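Local coordinates for protein VP5 (Halorubrum pleomorphic virus 6, PDB 6QGL) that is a viral envelope protein of a haloarchaeal pleomorphic virus and probably mediates fusion of the viral membrane with that of the host, at residues T388-T393 with L417-T422; I363-D368 with I421-S426. All blocks are in the same frame, centred on the assembly; numbering follows the deposited sequence.

Contact 1. Residues T388-T393 with L417-T422; sequences TVESET and LETTIT
The E392 carboxylate takes two backbone N-H groups of L417-T422 in a loop-to-loop contact beside a hairpin turn, in the outlying β-rich part of the chain. E392 OE1 accepts the N-H of E418 (N to OE1 2.8 Å, N-H···O angle 159°), and E392 OE2 accepts that of T419 (N to OE2 3.2 Å). Each oxygen uses its syn lone pair, so the carboxylate meets the two successive N-H groups with both oxygens, which fixes its rotation. The glutamate reaches this far because its chain runs extended beyond CG (chi2 -168°). A water links both sides: it donates to E392 OE2 and receives the hydroxyl protons of T388 OG1 and T419 OG1, giving OE2 a second partner.

Beside these bonds methyl groups pack. The CG2 methyl of T388 meets CD2 of L417 tip to tip at 3.9 Å, while the T422 and T388 side chains cross at about a right angle, T422 CG2 lying 3.6 Å from T388 CB. The E390 and T419 side chains also cross at about a right angle, with E390 CG 3.4 Å from T419 OG1.

T388-S391 forms a type I turn, and S391, in the left-handed conformation, completes a G1-type bulge that closes the hairpin of strands 382-388 and 393-397. Backbone bonds carry the contact onward: T420 pairs with G370, and V389 of the turn pairs with N423 on strand 422-431.

Contact 2. Residues I363-D368 with I421-S426; sequences INSGVD and ITNVDS
V367 and T422 form a hydrogen-bonded antiparallel pair where the short strand 366-367 lies against the start of strand 422-431. The amide V367 N gives its proton to T422 O at 2.9 Å, from 27° out of the carbonyl plane; the return bond, T422 N to V367 O, is weak at 3.3 Å. V367 O also receives a CA-H···O contact from I421. G366 and N423 follow as the non-hydrogen-bonded pair. Beyond it S365 O accepts V424 N at 2.7 Å, in the carbonyl plane and with an N-H···O angle of 162°, and the CA-H of N423 approaches this same oxygen at 3.1 Å (CA to S365 O). Among the side chains, S365 OG makes a weak hydrogen bond to N423 OD1.

V424 packs against two apolar side chains. A chi1 of 177° directs V424 CG1 to I363 CD1, tip to tip at 4.0 Å, and V424 CG2 lies 3.8 Å from V367 CG2, these last two side chains crossing at about a right angle. On the same sheet face as T422, V367 also brings its CB over the threonine methyl.

Several other backbone groups pair with neighbouring segments: N364 with T373, and D425 and S426 both with T387, which makes a classic β-bulge in strand 422-431. I363 and V424 both lean on V386 of strand 382-388, and I363 and V367 reach I372 of strand 371-374.

How the contacts relate
From the N terminus the chain first meets I363-D368, runs through strands 371-374 and 382-388 to the hairpin turn at T388-T393, and goes on by strands 393-397, 402-403 and 409-412 to L417-T422, which overlaps I421-S426 at I421 and T422. Contact 2 thus closes the longer loop, and contact 1 closes a shorter one that begins inside it and ends on these overlapping residues. Their centres are about 8 Å apart, joined by a probable hydrogen bond from V389 N to N423 O. Together they bring strand 366-367 and the 382-388/393-397 hairpin onto the beginning of strand 422-431.

Contact 1. Residues T388-T393 with L417-T422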
loop_
_atom_site.group_PDB
_atom_site.type_symbol
_atom_site.label_atom_id
_atom_site.label_comp_id
_atom_site.label_asym_id
_atom_site.label_seq_id
_atom_site.Cartn_x
_atom_site.Cartn_y
_atom_site.Cartn_z
ATOM N N THR A 388 23.354 -30.442 0.079
ATOM C CA THR A 388 24.400 -31.049 0.905
ATOM C C THR A 388 25.636 -31.384 0.069
ATOM O O THR A 388 25.588 -31.327 -1.162
ATOM C CB THR A 388 23.871 -32.258 1.707
ATOM O OG1 THR A 388 23.679 -33.382 0.847
ATOM C CG2 THR A 388 22.603 -31.948 2.495
ATOM N N VAL A 389 26.735 -31.750 0.750
ATOM C CA VAL A 389 28.029 -32.125 0.172
ATOM C C VAL A 389 27.898 -33.458 -0.628
ATOM O O VAL A 389 28.680 -33.698 -1.550
ATOM C CB VAL A 389 29.137 -32.115 1.277
ATOM C CG1 VAL A 389 30.414 -32.820 0.840
ATOM C CG2 VAL A 389 29.464 -30.687 1.703
ATOM N N GLU A 390 26.848 -34.260 -0.333
ATOM C CA GLU A 390 26.538 -35.527 -1.008
ATOM C C GLU A 390 25.645 -35.327 -2.250
ATOM O O GLU A 390 25.111 -36.301 -2.785
ATOM C CB GLU A 390 25.887 -36.515 -0.022
ATOM C CG GLU A 390 26.830 -37.042 1.049
ATOM C CD GLU A 390 28.040 -37.812 0.553
ATOM O OE1 GLU A 390 27.881 -38.673 -0.343
ATOM O OE2 GLU A 390 29.152 -37.549 1.066
ATOM N N SER A 391 25.508 -34.062 -2.709
ATOM C CA SER A 391 24.722 -33.618 -3.868
ATOM C C SER A 391 23.228 -33.959 -3.757
ATOM O O SER A 391 22.588 -34.319 -4.750
ATOM C CB SER A 391 25.325 -34.116 -5.180
ATOM O OG SER A 391 26.465 -33.348 -5.527
ATOM N N GLU A 392 22.672 -33.803 -2.545
ATOM C CA GLU A 392 21.253 -34.001 -2.252
ATOM C C GLU A 392 20.667 -32.650 -1.917
ATOM O O GLU A 392 21.342 -31.833 -1.294
ATOM C CB GLU A 392 21.056 -34.944 -1.064
ATOM C CG GLU A 392 21.180 -36.412 -1.405
ATOM C CD GLU A 392 20.700 -37.289 -0.271
ATOM O OE1 GLU A 392 19.478 -37.559 -0.211
ATOM O OE2 GLU A 392 21.535 -37.681 0.574
ATOM N N THR A 393 19.419 -32.406 -2.321
ATOM C CA THR A 393 18.754 -31.131 -2.070
ATOM C C THR A 393 17.436 -31.346 -1.331
ATOM O O THR A 393 16.745 -32.339 -1.560
ATOM C CB THR A 393 18.625 -30.318 -3.380
ATOM O OG1 THR A 393 19.898 -30.267 -4.025
ATOM C CG2 THR A 393 18.136 -28.887 -3.154
ATOM N N LEU A 417 16.507 -36.537 3.382
ATOM C CA LEU A 417 17.870 -36.872 2.943
ATOM C C LEU A 417 18.198 -38.350 3.099
ATOM O O LEU A 417 17.715 -38.990 4.034
ATOM C CB LEU A 417 18.921 -36.042 3.710
ATOM C CG LEU A 417 18.866 -34.515 3.596
ATOM C CD1 LEU A 417 19.686 -33.867 4.693
ATOM C CD2 LEU A 417 19.339 -34.033 2.231
ATOM N N GLU A 418 19.047 -38.883 2.197
ATOM C CA GLU A 418 19.530 -40.266 2.241
ATOM C C GLU A 418 20.668 -40.354 3.256
ATOM O O GLU A 418 20.758 -41.341 3.989
ATOM C CB GLU A 418 20.004 -40.741 0.861
ATOM C CG GLU A 418 18.878 -41.174 -0.063
ATOM C CD GLU A 418 19.281 -41.910 -1.329
ATOM O OE1 GLU A 418 20.460 -42.320 -1.446
ATOM O OE2 GLU A 418 18.405 -42.090 -2.206
ATOM N N THR A 419 21.540 -39.326 3.289
ATOM C CA THR A 419 22.637 -39.231 4.249
ATOM C C THR A 419 22.295 -38.072 5.174
ATOM O O THR A 419 22.247 -36.919 4.738
ATOM C CB THR A 419 24.027 -39.150 3.579
ATOM O OG1 THR A 419 24.252 -37.835 3.082
ATOM C CG2 THR A 419 24.209 -40.160 2.467
ATOM N N THR A 420 21.953 -38.410 6.425
ATOM C CA THR A 420 21.552 -37.461 7.469
ATOM C C THR A 420 22.749 -36.707 8.038
ATOM O O THR A 420 22.628 -35.525 8.340
ATOM C CB THR A 420 20.757 -38.173 8.562
ATOM O OG1 THR A 420 21.506 -39.304 9.000
ATOM C CG2 THR A 420 19.388 -38.617 8.087
ATOM N N ILE A 421 23.897 -37.386 8.188
ATOM C CA ILE A 421 25.123 -36.777 8.708
ATOM C C ILE A 421 25.981 -36.356 7.515
ATOM O O ILE A 421 26.576 -37.209 6.850
ATOM C CB ILE A 421 25.862 -37.717 9.704
ATOM C CG1 ILE A 421 24.909 -38.176 10.833
ATOM C CG2 ILE A 421 27.123 -37.041 10.271
ATOM C CD1 ILE A 421 25.343 -39.369 11.613
ATOM N N THR A 422 26.007 -35.042 7.233
ATOM C CA THR A 422 26.721 -34.436 6.103
ATOM C C THR A 422 26.995 -32.947 6.394
ATOM O O THR A 422 26.788 -32.500 7.529
ATOM C CB THR A 422 25.944 -34.695 4.773
ATOM O OG1 THR A 422 26.738 -34.309 3.650
ATOM C CG2 THR A 422 24.590 -34.003 4.732
HETATM O O HOH W 1 22.746 -35.635 2.075
#

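Contact 2. Residues I363-D368 with I421-S426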
loop_
_atom_site.group_PDB
_atom_site.type_symbol
_atom_site.label_atom_id
_atom_site.label_comp_id
_atom_site.label_asym_id
_atom_site.label_seq_id
_atom_site.Cartn_x
_atom_site.Cartn_y
_atom_site.Cartn_z
ATOM N N ILE A 363 23.765 -19.949 6.989
ATOM C CA ILE A 363 23.502 -21.365 7.266
ATOM C C ILE A 363 24.729 -22.067 7.878
ATOM O O ILE A 363 25.860 -21.813 7.455
ATOM C CB ILE A 363 22.963 -22.076 5.975
ATOM C CG1 ILE A 363 22.423 -23.497 6.271
ATOM C CG2 ILE A 363 23.993 -22.079 4.819
ATOM C CD1 ILE A 363 21.464 -24.044 5.238
ATOM N N ASN A 364 24.496 -22.940 8.877
ATOM C CA ASN A 364 25.550 -23.725 9.524
ATOM C C ASN A 364 25.981 -24.852 8.596
ATOM O O ASN A 364 25.141 -25.417 7.891
ATOM C CB ASN A 364 25.072 -24.305 10.856
ATOM C CG ASN A 364 25.034 -23.325 12.004
ATOM O OD1 ASN A 364 25.312 -22.127 11.864
ATOM N ND2 ASN A 364 24.687 -23.827 13.179
ATOM N N SER A 365 27.287 -25.174 8.598
ATOM C CA SER A 365 27.866 -26.217 7.752
ATOM C C SER A 365 27.379 -27.617 8.126
ATOM O O SER A 365 26.949 -28.359 7.253
ATOM C CB SER A 365 29.393 -26.154 7.785
ATOM O OG SER A 365 29.979 -27.048 6.851
ATOM N N GLY A 366 27.423 -27.950 9.409
ATOM C CA GLY A 366 27.033 -29.265 9.901
ATOM C C GLY A 366 25.567 -29.630 9.795
ATOM O O GLY A 366 24.689 -28.824 10.117
ATOM N N VAL A 367 25.304 -30.866 9.336
ATOM C CA VAL A 367 23.978 -31.477 9.277
ATOM C C VAL A 367 24.094 -32.651 10.257
ATOM O O VAL A 367 24.603 -33.721 9.912
ATOM C CB VAL A 367 23.500 -31.872 7.847
ATOM C CG1 VAL A 367 22.141 -32.557 7.890
ATOM C CG2 VAL A 367 23.429 -30.652 6.939
ATOM N N ASP A 368 23.744 -32.378 11.523
ATOM C CA ASP A 368 23.844 -33.333 12.625
ATOM C C ASP A 368 22.515 -34.051 12.824
ATOM O O ASP A 368 21.498 -33.401 13.083
ATOM C CB ASP A 368 24.315 -32.626 13.916
ATOM C CG ASP A 368 25.580 -31.786 13.762
ATOM O OD1 ASP A 368 26.619 -32.342 13.327
ATOM O OD2 ASP A 368 25.533 -30.578 14.089
ATOM N N ILE A 421 23.897 -37.386 8.188
ATOM C CA ILE A 421 25.123 -36.777 8.708
ATOM C C ILE A 421 25.981 -36.356 7.515
ATOM O O ILE A 421 26.576 -37.209 6.850
ATOM C CB ILE A 421 25.862 -37.717 9.704
ATOM C CG1 ILE A 421 24.909 -38.176 10.833
ATOM C CG2 ILE A 421 27.123 -37.041 10.271
ATOM C CD1 ILE A 421 25.343 -39.369 11.613
ATOM N N THR A 422 26.007 -35.042 7.233
ATOM C CA THR A 422 26.721 -34.436 6.103
ATOM C C THR A 422 26.995 -32.947 6.394
ATOM O O THR A 422 26.788 -32.500 7.529
ATOM C CB THR A 422 25.944 -34.695 4.773
ATOM O OG1 THR A 422 26.738 -34.309 3.650
ATOM C CG2 THR A 422 24.590 -34.003 4.732
ATOM N N ASN A 423 27.477 -32.197 5.379
ATOM C CA ASN A 423 27.758 -30.764 5.479
ATOM C C ASN A 423 27.061 -30.028 4.346
ATOM O O ASN A 423 26.923 -30.582 3.263
ATOM C CB ASN A 423 29.267 -30.479 5.487
ATOM C CG ASN A 423 29.996 -31.087 6.658
ATOM O OD1 ASN A 423 30.355 -30.407 7.622
ATOM N ND2 ASN A 423 30.233 -32.387 6.602
ATOM N N VAL A 424 26.558 -28.821 4.610
ATOM C CA VAL A 424 25.876 -27.986 3.619
ATOM C C VAL A 424 26.924 -27.497 2.607
ATOM O O VAL A 424 27.960 -26.959 3.002
ATOM C CB VAL A 424 25.094 -26.809 4.283
ATOM C CG1 VAL A 424 24.443 -25.905 3.239
ATOM C CG2 VAL A 424 24.046 -27.322 5.265
ATOM N N ASP A 425 26.668 -27.735 1.312
ATOM C CA ASP A 425 27.534 -27.306 0.213
ATOM C C ASP A 425 27.203 -25.848 -0.127
ATOM O O ASP A 425 28.104 -25.014 -0.243
ATOM C CB ASP A 425 27.326 -28.210 -1.018
ATOM C CG ASP A 425 28.294 -27.944 -2.155
ATOM O OD1 ASP A 425 29.481 -28.315 -2.024
ATOM O OD2 ASP A 425 27.860 -27.377 -3.182
ATOM N N SER A 426 25.898 -25.556 -0.268
ATOM C CA SER A 426 25.330 -24.248 -0.580
ATOM C C SER A 426 23.835 -24.256 -0.270
ATOM O O SER A 426 23.235 -25.327 -0.136
ATOM C CB SER A 426 25.553 -23.899 -2.052
ATOM O OG SER A 426 25.063 -24.912 -2.917
#